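Local coordinates for protein glutaredoxin 2 (Salmonella enterica subsp. enterica serovar Typhimurium, PDB 3IR4) that binds glutathione and, as a glutaredoxin built on a glutathione S-transferase-like fold, probably catalyses glutathione-dependent thiol-disulfide exchange, at residues Leu80-Asn86 and Asn168-Asp174. Numbering follows the deposited sequence. Where two conformers were deposited one is given.
With SO4 (sulfate ion), chain F.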
# COMPACT_ATOMS: atom_id res chain seq x y z
N LEU A 80 -4.58 -12.91 -13.57
CA LEU A 80 -3.22 -13.22 -13.15
C LEU A 80 -3.16 -13.84 -11.77
O LEU A 80 -2.14 -14.45 -11.43
CB LEU A 80 -2.35 -11.97 -13.17
CG LEU A 80 -2.04 -11.35 -14.53
CD1 LEU A 80 -0.97 -10.28 -14.40
CD2 LEU A 80 -1.58 -12.41 -15.53
N LEU A 81 -4.19 -13.65 -10.94
CA LEU A 81 -4.18 -14.20 -9.58
C LEU A 81 -4.56 -15.68 -9.68
O LEU A 81 -5.74 -16.05 -9.68
CB LEU A 81 -5.12 -13.41 -8.67
CG LEU A 81 -4.66 -11.97 -8.37
CD1 LEU A 81 -5.82 -11.16 -7.82
CD2 LEU A 81 -3.49 -11.97 -7.40
N THR A 82 -3.54 -16.51 -9.82
CA THR A 82 -3.74 -17.93 -10.05
C THR A 82 -3.12 -18.84 -9.01
O THR A 82 -3.27 -20.04 -9.09
CB THR A 82 -3.19 -18.33 -11.44
OG1 THR A 82 -1.79 -18.11 -11.44
CG2 THR A 82 -3.90 -17.61 -12.57
N GLY A 83 -2.42 -18.25 -8.05
CA GLY A 83 -1.66 -19.03 -7.08
C GLY A 83 -2.33 -19.31 -5.76
O GLY A 83 -3.21 -18.59 -5.32
N LYS A 84 -1.83 -20.34 -5.09
CA LYS A 84 -2.20 -20.62 -3.73
C LYS A 84 -1.63 -19.54 -2.81
O LYS A 84 -0.69 -18.81 -3.17
CB LYS A 84 -1.67 -21.99 -3.29
CG LYS A 84 -0.16 -22.09 -3.12
CD LYS A 84 0.31 -23.47 -2.72
CE LYS A 84 0.16 -24.49 -3.81
NZ LYS A 84 1.04 -24.20 -4.97
N ARG A 85 -2.23 -19.47 -1.64
CA ARG A 85 -1.76 -18.61 -0.58
C ARG A 85 -1.10 -19.43 0.50
O ARG A 85 -1.36 -20.61 0.64
CB ARG A 85 -2.90 -17.79 -0.03
CG ARG A 85 -3.38 -16.85 -1.11
CD ARG A 85 -4.58 -16.09 -0.76
NE ARG A 85 -4.33 -15.05 0.23
CZ ARG A 85 -5.30 -14.31 0.72
NH1 ARG A 85 -6.54 -14.46 0.28
NH2 ARG A 85 -5.04 -13.41 1.63
N ASN A 86 -0.24 -18.79 1.28
CA ASN A 86 0.55 -19.41 2.31
C ASN A 86 0.08 -18.87 3.67
O ASN A 86 0.24 -17.68 3.95
CB ASN A 86 2.04 -19.08 2.08
CG ASN A 86 2.93 -19.74 3.10
OD1 ASN A 86 2.44 -20.36 4.06
ND2 ASN A 86 4.24 -19.62 2.93
N ASN A 168 4.57 -16.76 -3.35
CA ASN A 168 4.36 -18.21 -3.23
C ASN A 168 4.70 -18.99 -4.49
O ASN A 168 4.47 -20.20 -4.51
CB ASN A 168 2.92 -18.49 -2.79
CG ASN A 168 2.55 -17.76 -1.50
OD1 ASN A 168 3.39 -17.58 -0.63
ND2 ASN A 168 1.34 -17.26 -1.43
N GLY A 169 5.27 -18.34 -5.51
CA GLY A 169 5.66 -19.02 -6.76
C GLY A 169 4.80 -18.61 -7.93
O GLY A 169 5.30 -18.39 -9.01
N GLU A 170 3.48 -18.56 -7.72
CA GLU A 170 2.52 -18.04 -8.70
C GLU A 170 1.85 -16.86 -8.01
O GLU A 170 1.60 -16.91 -6.82
CB GLU A 170 1.42 -19.06 -9.05
CG GLU A 170 1.82 -20.28 -9.85
CD GLU A 170 0.66 -21.23 -10.01
OE1 GLU A 170 -0.47 -20.77 -10.27
OE2 GLU A 170 0.86 -22.44 -9.85
N LEU A 171 1.55 -15.82 -8.76
CA LEU A 171 0.94 -14.61 -8.20
C LEU A 171 -0.34 -14.96 -7.47
O LEU A 171 -1.17 -15.71 -7.98
CB LEU A 171 0.62 -13.61 -9.31
CG LEU A 171 0.33 -12.19 -8.83
CD1 LEU A 171 1.62 -11.42 -8.48
CD2 LEU A 171 -0.53 -11.45 -9.86
N SER A 172 -0.50 -14.39 -6.29
CA SER A 172 -1.67 -14.65 -5.45
C SER A 172 -2.05 -13.38 -4.68
O SER A 172 -1.34 -12.37 -4.69
CB SER A 172 -1.39 -15.77 -4.45
OG SER A 172 -0.52 -15.33 -3.41
N GLU A 173 -3.15 -13.46 -3.93
CA GLU A 173 -3.56 -12.34 -3.11
C GLU A 173 -2.52 -12.06 -2.02
O GLU A 173 -2.50 -10.95 -1.48
CB GLU A 173 -4.94 -12.56 -2.51
CG GLU A 173 -6.10 -12.49 -3.52
CD GLU A 173 -6.29 -13.76 -4.36
OE1 GLU A 173 -5.59 -14.79 -4.12
OE2 GLU A 173 -7.19 -13.73 -5.22
N ASP A 174 -1.65 -13.02 -1.67
CA ASP A 174 -0.57 -12.70 -0.73
C ASP A 174 0.34 -11.61 -1.27
O ASP A 174 0.84 -10.80 -0.50
CB ASP A 174 0.25 -13.93 -0.35
CG ASP A 174 -0.50 -14.90 0.57
OD1 ASP A 174 -1.54 -14.52 1.16
OD2 ASP A 174 0.03 -16.03 0.74
S SO4 F . -8.38 -11.75 1.84
O1 SO4 F . -8.79 -13.06 1.27
O2 SO4 F . -7.30 -12.06 2.80
O3 SO4 F . -7.90 -10.93 0.73
O4 SO4 F . -9.52 -11.19 2.55
O HOH W 1 -4.47 -16.16 -6.34
O HOH W 2 1.15 -19.32 -5.34
O HOH W 3 -0.31 -22.23 -6.65
O HOH W 4 -2.57 -12.75 3.16
O HOH W 5 5.64 -18.51 0.61
O HOH W 6 -2.08 -16.18 3.24
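Asp174 holds Arg85 and Asn86 through its carboxylate oxygens. Asp174 OD1 takes the NE proton of Arg85 in a nearly straight salt bridge (3.0 Å, 178°), in the guanidinium plane but from above the carboxylate plane. Asp174 OD2 accepts Asn86 N (2.8 Å) on its syn side and, on its anti side, ND2 of Asn168, whose other proton reaches Lys84 O (3.1 Å). Asparagine suits this place because one NH2 can bridge carboxylate and backbone. The chi3 bend of Arg85 brings one face of its guanidinium, near the rim, over Glu173 CB; NH1 and NH2 bond a sulfate, probably from the crystallisation liquor, also hydrogen-bonded to His177 NE2.

In this GST-like fold, 80-86 links the thioredoxin-like domain to the helical domain, and 168-174 leads into helix 173-185. Ser172 N-caps that helix, its OG accepting from Asp174 N, and Asp175 OD2 accepts from Ser172 N, as in the Ser/Thr-x-x-Asp N-capping motif of GSTs; Asn86 OD1 caps helix 87-97 at Ala88 N.

Leu171 O receives Gly83 N at 2.8 Å and, weakly, Thr82 N. Gly83, lacking a side chain, brings its CA to 3.7 Å from Glu170 CB.

Leu171 CD2 meets Leu80 CB at 3.8 Å and Leu81 CD2 at 3.9 Å.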